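Long-range contacts in putative mannose-1-phosphate guanylyl transferase (Thermus thermophilus, PDB 2CU2), which probably catalyses the transfer of a guanylyl group from GTP to mannose 1-phosphate, yielding GDP-mannose: residues 2-7 with 96-101; 151-156 with 182-187. One frame throughout, in Å; residues are numbered along the deposited sequence.

Contact 1 (2-7 with 96-101); sequences KTYALV and LKEGAE
Two torsions bring K2 and E98 to their partners. In K2 the first one (chi1 -174°) sets CG trans to the main-chain nitrogen, and the chain beyond it runs extended to the end of the helix 83-98, where NZ donates to the carbonyl oxygen of E98 at 3.2 Å, nearly in line with the C=O bond. E98 is instead bent at chi2 (-49°), which brings its carboxylate up to the hydroxyl end of Y4 while CB and CG pass over the ring. E98 CB lies over one face of that ring, 4.2 Å from its centroid, as a CH-pi contact, while A100 CB comes obliquely to Y4 CD1 at 3.7 Å. Ring and carboxylate planes are only 24° apart, and K2 CE lies at the ring edge, in its plane.

The helix ends in a Schellman motif at G99, whose phi is positive, and A100 and E101 then lead into the strand 102-107, which pairs in parallel with 3-8. Since the helix connects the parallel strands 74-78 and 102-107, this is the second half of a beta-alpha-beta crossover in the Rossmann-like GT-A fold. Were Y4 an alanine, E98 CB and A100 CB would probably face a gap, with the carboxylate of E98 freer to swing.

At the start of the pairing, E101 N donates to K2 O at 2.8 Å, and K2 N returns a bond to E101 OE1 at 3.0 Å, reaching the oxygen from above the carboxylate plane. E101 thus grips the main chain of K2 at both its polar atoms. R74 also gives the Y4 hydroxyl a weak hydrogen bond.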
loop_
_atom_site.group_PDB
_atom_site.type_symbol
_atom_site.label_atom_id
_atom_site.label_comp_id
_atom_site.label_asym_id
_atom_site.label_seq_id
_atom_site.Cartn_x
_atom_site.Cartn_y
_atom_site.Cartn_z
ATOM N N LYS A 2 -42.246 -6.889 27.098
ATOM C CA LYS A 2 -41.009 -7.653 27.164
ATOM C C LYS A 2 -40.532 -8.034 25.760
ATOM O O LYS A 2 -41.064 -8.930 25.118
ATOM C CB LYS A 2 -41.261 -8.920 27.987
ATOM C CG LYS A 2 -39.975 -9.714 28.235
ATOM C CD LYS A 2 -40.086 -10.658 29.434
ATOM C CE LYS A 2 -38.724 -10.959 30.070
ATOM N NZ LYS A 2 -38.808 -12.180 30.871
ATOM N N THR A 3 -39.528 -7.276 25.336
ATOM C CA THR A 3 -38.943 -7.447 24.020
ATOM C C THR A 3 -37.501 -7.933 24.097
ATOM O O THR A 3 -36.694 -7.416 24.870
ATOM C CB THR A 3 -38.958 -6.125 23.226
ATOM O OG1 THR A 3 -40.307 -5.665 23.082
ATOM C CG2 THR A 3 -38.346 -6.331 21.840
ATOM N N TYR A 4 -37.188 -8.948 23.304
ATOM C CA TYR A 4 -35.833 -9.463 23.244
ATOM C C TYR A 4 -35.270 -9.028 21.899
ATOM O O TYR A 4 -36.021 -8.763 20.960
ATOM C CB TYR A 4 -35.814 -10.993 23.364
ATOM C CG TYR A 4 -35.541 -11.480 24.771
ATOM C CD1 TYR A 4 -36.437 -11.218 25.812
ATOM C CD2 TYR A 4 -34.363 -12.162 25.075
ATOM C CE1 TYR A 4 -36.163 -11.621 27.118
ATOM C CE2 TYR A 4 -34.081 -12.567 26.378
ATOM C CZ TYR A 4 -34.984 -12.292 27.392
ATOM O OH TYR A 4 -34.694 -12.679 28.678
ATOM N N ALA A 5 -33.953 -8.944 21.808
ATOM C CA ALA A 5 -33.314 -8.539 20.573
ATOM C C ALA A 5 -32.265 -9.562 20.180
ATOM O O ALA A 5 -31.446 -9.968 21.005
ATOM C CB ALA A 5 -32.671 -7.164 20.744
ATOM N N LEU A 6 -32.314 -9.997 18.926
ATOM C CA LEU A 6 -31.338 -10.943 18.411
ATOM C C LEU A 6 -30.414 -10.165 17.480
ATOM O O LEU A 6 -30.855 -9.629 16.460
ATOM C CB LEU A 6 -32.005 -12.071 17.618
ATOM C CG LEU A 6 -30.988 -12.980 16.908
ATOM C CD1 LEU A 6 -30.265 -13.834 17.950
ATOM C CD2 LEU A 6 -31.675 -13.868 15.883
ATOM N N VAL A 7 -29.140 -10.101 17.841
ATOM C CA VAL A 7 -28.136 -9.435 17.022
ATOM C C VAL A 7 -27.262 -10.450 16.286
ATOM O O VAL A 7 -26.444 -11.154 16.864
ATOM C CB VAL A 7 -27.273 -8.566 17.937
ATOM C CG1 VAL A 7 -26.187 -7.869 17.121
ATOM C CG2 VAL A 7 -28.135 -7.520 18.620
ATOM N N LEU A 96 -39.009 -17.605 23.275
ATOM C CA LEU A 96 -40.176 -18.360 23.713
ATOM C C LEU A 96 -40.100 -18.735 25.194
ATOM O O LEU A 96 -40.979 -18.428 25.990
ATOM C CB LEU A 96 -40.278 -19.623 22.857
ATOM C CG LEU A 96 -40.925 -19.353 21.496
ATOM C CD1 LEU A 96 -40.898 -20.580 20.582
ATOM C CD2 LEU A 96 -42.391 -18.934 21.609
ATOM N N LYS A 97 -39.024 -19.461 25.556
ATOM C CA LYS A 97 -38.911 -19.917 26.937
ATOM C C LYS A 97 -38.502 -18.790 27.889
ATOM O O LYS A 97 -38.474 -18.940 29.103
ATOM C CB LYS A 97 -37.912 -21.073 27.001
ATOM C CG LYS A 97 -36.503 -20.664 26.571
ATOM C CD LYS A 97 -35.704 -21.850 26.027
ATOM C CE LYS A 97 -34.314 -21.964 26.662
ATOM N NZ LYS A 97 -33.387 -22.569 25.707
ATOM N N GLU A 98 -38.135 -17.640 27.292
ATOM C CA GLU A 98 -37.908 -16.457 28.111
ATOM C C GLU A 98 -39.223 -15.705 28.342
ATOM O O GLU A 98 -39.329 -14.798 29.156
ATOM C CB GLU A 98 -36.905 -15.551 27.392
ATOM C CG GLU A 98 -35.453 -15.911 27.711
ATOM C CD GLU A 98 -35.284 -16.054 29.208
ATOM O OE1 GLU A 98 -35.910 -15.304 29.944
ATOM O OE2 GLU A 98 -34.512 -16.915 29.627
ATOM N N GLY A 99 -40.239 -16.097 27.546
ATOM C CA GLY A 99 -41.563 -15.508 27.714
ATOM C C GLY A 99 -41.671 -14.146 27.026
ATOM O O GLY A 99 -42.460 -13.287 27.397
ATOM N N ALA A 100 -40.812 -13.949 26.010
ATOM C CA ALA A 100 -40.801 -12.665 25.317
ATOM C C ALA A 100 -42.061 -12.464 24.473
ATOM O O ALA A 100 -42.573 -13.378 23.842
ATOM C CB ALA A 100 -39.562 -12.619 24.421
ATOM N N GLU A 101 -42.562 -11.235 24.478
ATOM C CA GLU A 101 -43.755 -10.885 23.708
ATOM C C GLU A 101 -43.357 -10.384 22.326
ATOM O O GLU A 101 -44.165 -10.370 21.398
ATOM C CB GLU A 101 -44.542 -9.784 24.414
ATOM C CG GLU A 101 -45.184 -10.200 25.720
ATOM C CD GLU A 101 -45.527 -9.006 26.585
ATOM O OE1 GLU A 101 -44.676 -8.609 27.409
ATOM O OE2 GLU A 101 -46.639 -8.460 26.434
#

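Contact 2 (151-156 with 182-187); sequences IRLGPR and GYVWNG
G182 closes the helix 172-180 with a Schellman motif, and its carbonyl oxygen comes within 4.3 Å of L153 CD1 as the chain turns into the strand 184-192. That strand meets 150-157 in antiparallel fashion within the large mixed sheet of the nucleotidyltransferase domain, but the short segments splay at 114°, and a single bridge, I151 with V184, joins them.

Y183 comes next. Its side chain lies alongside that of R152, both pointing the same way, with CG of R152 3.5 Å from Y183 CZ. The guanidinium plane stands at 80° to the ring, and the phenol oxygen sits at the edge of the guanidinium, near its plane. In the backbone, Y183 CA makes a CA-H...O contact with I151 O. The ring also meets that of Y178 in the preceding helix.

V184 carries the hydrogen-bonded pair: I151 N donates to V184 O at 2.7 Å, and V184 N donates to I151 O at 3.1 Å. The valine turns the same way from the sheet as I151. With chi1 at -61°, CG1 points away from the carbonyl carbon and meets L153 CD1 at 3.7 Å, and CG2 is left between the main-chain nitrogen and carbonyl to touch L153 CD2. V246 and L248 of the strand 244-249 close over this apolar group.

W185 turns away from 151-156 and packs edge-to-face against Y148 and Y150. N186 returns to the contact mostly through its CA and CB; its OD1 is hydrogen-bonded to G188 N. I151 crosses this side chain at a slant, with I151 CG1 4.0 Å from N186 CB and I151 CD1 3.9 Å from N186 CA.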
loop_
_atom_site.group_PDB
_atom_site.type_symbol
_atom_site.label_atom_id
_atom_site.label_comp_id
_atom_site.label_asym_id
_atom_site.label_seq_id
_atom_site.Cartn_x
_atom_site.Cartn_y
_atom_site.Cartn_z
ATOM N N ILE A 151 -38.201 -4.532 -1.400
ATOM C CA ILE A 151 -39.533 -4.860 -0.907
ATOM C C ILE A 151 -40.598 -4.029 -1.625
ATOM O O ILE A 151 -40.427 -2.826 -1.812
ATOM C CB ILE A 151 -39.669 -4.575 0.596
ATOM C CG1 ILE A 151 -38.586 -5.318 1.386
ATOM C CG2 ILE A 151 -41.053 -4.997 1.070
ATOM C CD1 ILE A 151 -38.579 -4.980 2.874
ATOM N N ARG A 152 -41.692 -4.677 -2.021
ATOM C CA ARG A 152 -42.797 -3.992 -2.690
ATOM C C ARG A 152 -43.684 -3.413 -1.607
ATOM O O ARG A 152 -44.053 -4.119 -0.671
ATOM C CB ARG A 152 -43.660 -4.958 -3.510
ATOM C CG ARG A 152 -42.954 -5.768 -4.568
ATOM C CD ARG A 152 -44.000 -6.375 -5.510
ATOM N NE ARG A 152 -43.435 -7.348 -6.440
ATOM C CZ ARG A 152 -43.147 -8.607 -6.120
ATOM N NH1 ARG A 152 -43.372 -9.053 -4.889
ATOM N NH2 ARG A 152 -42.626 -9.418 -7.032
ATOM N N LEU A 153 -44.047 -2.145 -1.735
ATOM C CA LEU A 153 -44.901 -1.524 -0.736
ATOM C C LEU A 153 -46.342 -1.365 -1.197
ATOM O O LEU A 153 -46.604 -0.973 -2.332
ATOM C CB LEU A 153 -44.363 -0.150 -0.356
ATOM C CG LEU A 153 -42.975 -0.049 0.270
ATOM C CD1 LEU A 153 -42.728 1.411 0.637
ATOM C CD2 LEU A 153 -42.875 -0.943 1.505
ATOM N N GLY A 154 -47.277 -1.684 -0.309
ATOM C CA GLY A 154 -48.683 -1.528 -0.624
ATOM C C GLY A 154 -49.077 -0.178 -0.057
ATOM O O GLY A 154 -48.193 0.631 0.237
ATOM N N PRO A 155 -50.379 0.108 0.119
ATOM C CA PRO A 155 -50.775 1.409 0.670
ATOM C C PRO A 155 -50.319 1.601 2.116
ATOM O O PRO A 155 -50.111 0.633 2.849
ATOM C CB PRO A 155 -52.298 1.391 0.526
ATOM C CG PRO A 155 -52.627 -0.061 0.682
ATOM C CD PRO A 155 -51.561 -0.723 -0.167
ATOM N N ARG A 156 -50.161 2.858 2.517
ATOM C CA ARG A 156 -49.731 3.188 3.869
ATOM C C ARG A 156 -50.876 3.081 4.869
ATOM O O ARG A 156 -51.991 3.526 4.597
ATOM C CB ARG A 156 -49.140 4.604 3.904
ATOM C CG ARG A 156 -48.689 5.061 5.284
ATOM C CD ARG A 156 -47.549 6.068 5.211
ATOM N NE ARG A 156 -47.053 6.407 6.543
ATOM C CZ ARG A 156 -45.813 6.813 6.809
ATOM N NH1 ARG A 156 -44.922 6.937 5.830
ATOM N NH2 ARG A 156 -45.454 7.087 8.058
ATOM N N GLY A 182 -41.371 2.346 -6.942
ATOM C CA GLY A 182 -41.617 2.654 -5.537
ATOM C C GLY A 182 -41.093 1.562 -4.592
ATOM O O GLY A 182 -41.438 1.496 -3.420
ATOM N N TYR A 183 -40.255 0.663 -5.141
ATOM C CA TYR A 183 -39.654 -0.376 -4.313
ATOM C C TYR A 183 -38.628 0.204 -3.336
ATOM O O TYR A 183 -37.951 1.185 -3.614
ATOM C CB TYR A 183 -38.978 -1.391 -5.236
ATOM C CG TYR A 183 -40.009 -2.220 -5.916
ATOM C CD1 TYR A 183 -41.239 -1.662 -6.251
ATOM C CD2 TYR A 183 -39.751 -3.556 -6.225
ATOM C CE1 TYR A 183 -42.198 -2.426 -6.897
ATOM C CE2 TYR A 183 -40.713 -4.323 -6.863
ATOM C CZ TYR A 183 -41.933 -3.764 -7.195
ATOM O OH TYR A 183 -42.893 -4.519 -7.842
ATOM N N VAL A 184 -38.532 -0.407 -2.138
ATOM C CA VAL A 184 -37.528 0.051 -1.177
ATOM C C VAL A 184 -36.547 -1.065 -0.797
ATOM O O VAL A 184 -36.797 -2.243 -1.016
ATOM C CB VAL A 184 -38.254 0.562 0.072
ATOM C CG1 VAL A 184 -39.161 1.735 -0.295
ATOM C CG2 VAL A 184 -39.085 -0.544 0.692
ATOM N N TRP A 185 -35.375 -0.646 -0.262
ATOM C CA TRP A 185 -34.353 -1.616 0.136
ATOM C C TRP A 185 -34.783 -2.381 1.391
ATOM O O TRP A 185 -35.340 -1.828 2.334
ATOM C CB TRP A 185 -33.040 -0.872 0.427
ATOM C CG TRP A 185 -32.333 -0.439 -0.807
ATOM C CD1 TRP A 185 -32.364 -1.044 -2.087
ATOM C CD2 TRP A 185 -31.359 0.641 -0.890
ATOM N NE1 TRP A 185 -31.522 -0.435 -2.971
ATOM C CE2 TRP A 185 -30.855 0.659 -2.214
ATOM C CE3 TRP A 185 -30.877 1.576 0.038
ATOM C CZ2 TRP A 185 -29.915 1.612 -2.579
ATOM C CZ3 TRP A 185 -29.934 2.530 -0.321
ATOM C CH2 TRP A 185 -29.451 2.542 -1.642
ATOM N N ASN A 186 -34.531 -3.708 1.373
ATOM C CA ASN A 186 -34.722 -4.517 2.574
ATOM C C ASN A 186 -33.594 -4.240 3.575
ATOM O O ASN A 186 -32.423 -4.469 3.305
ATOM C CB ASN A 186 -34.677 -5.990 2.145
ATOM C CG ASN A 186 -35.005 -6.901 3.303
ATOM O OD1 ASN A 186 -34.634 -6.668 4.452
ATOM N ND2 ASN A 186 -35.680 -8.014 2.964
ATOM N N GLY A 187 -33.977 -3.694 4.742
ATOM C CA GLY A 187 -32.963 -3.246 5.692
ATOM C C GLY A 187 -32.396 -4.389 6.552
ATOM O O GLY A 187 -31.477 -4.211 7.340
#

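Overall arrangement
Contact 1 and contact 2 illustrate two ways of feeding one sheet. Each takes in the C-terminus of a helix that leads into a strand, a parallel neighbour in contact 1 and an antiparallel one in contact 2. The strand 184-192 also pairs with 102-107, and through these two strands the contacts are joined. Their centres lie about 27 Å apart and their nearest atoms about 11 Å, without touching. All four segments belong to the nucleotidyltransferase domain; contact 1 closes in the sequence before contact 2 opens, and the one mixed sheet holds both.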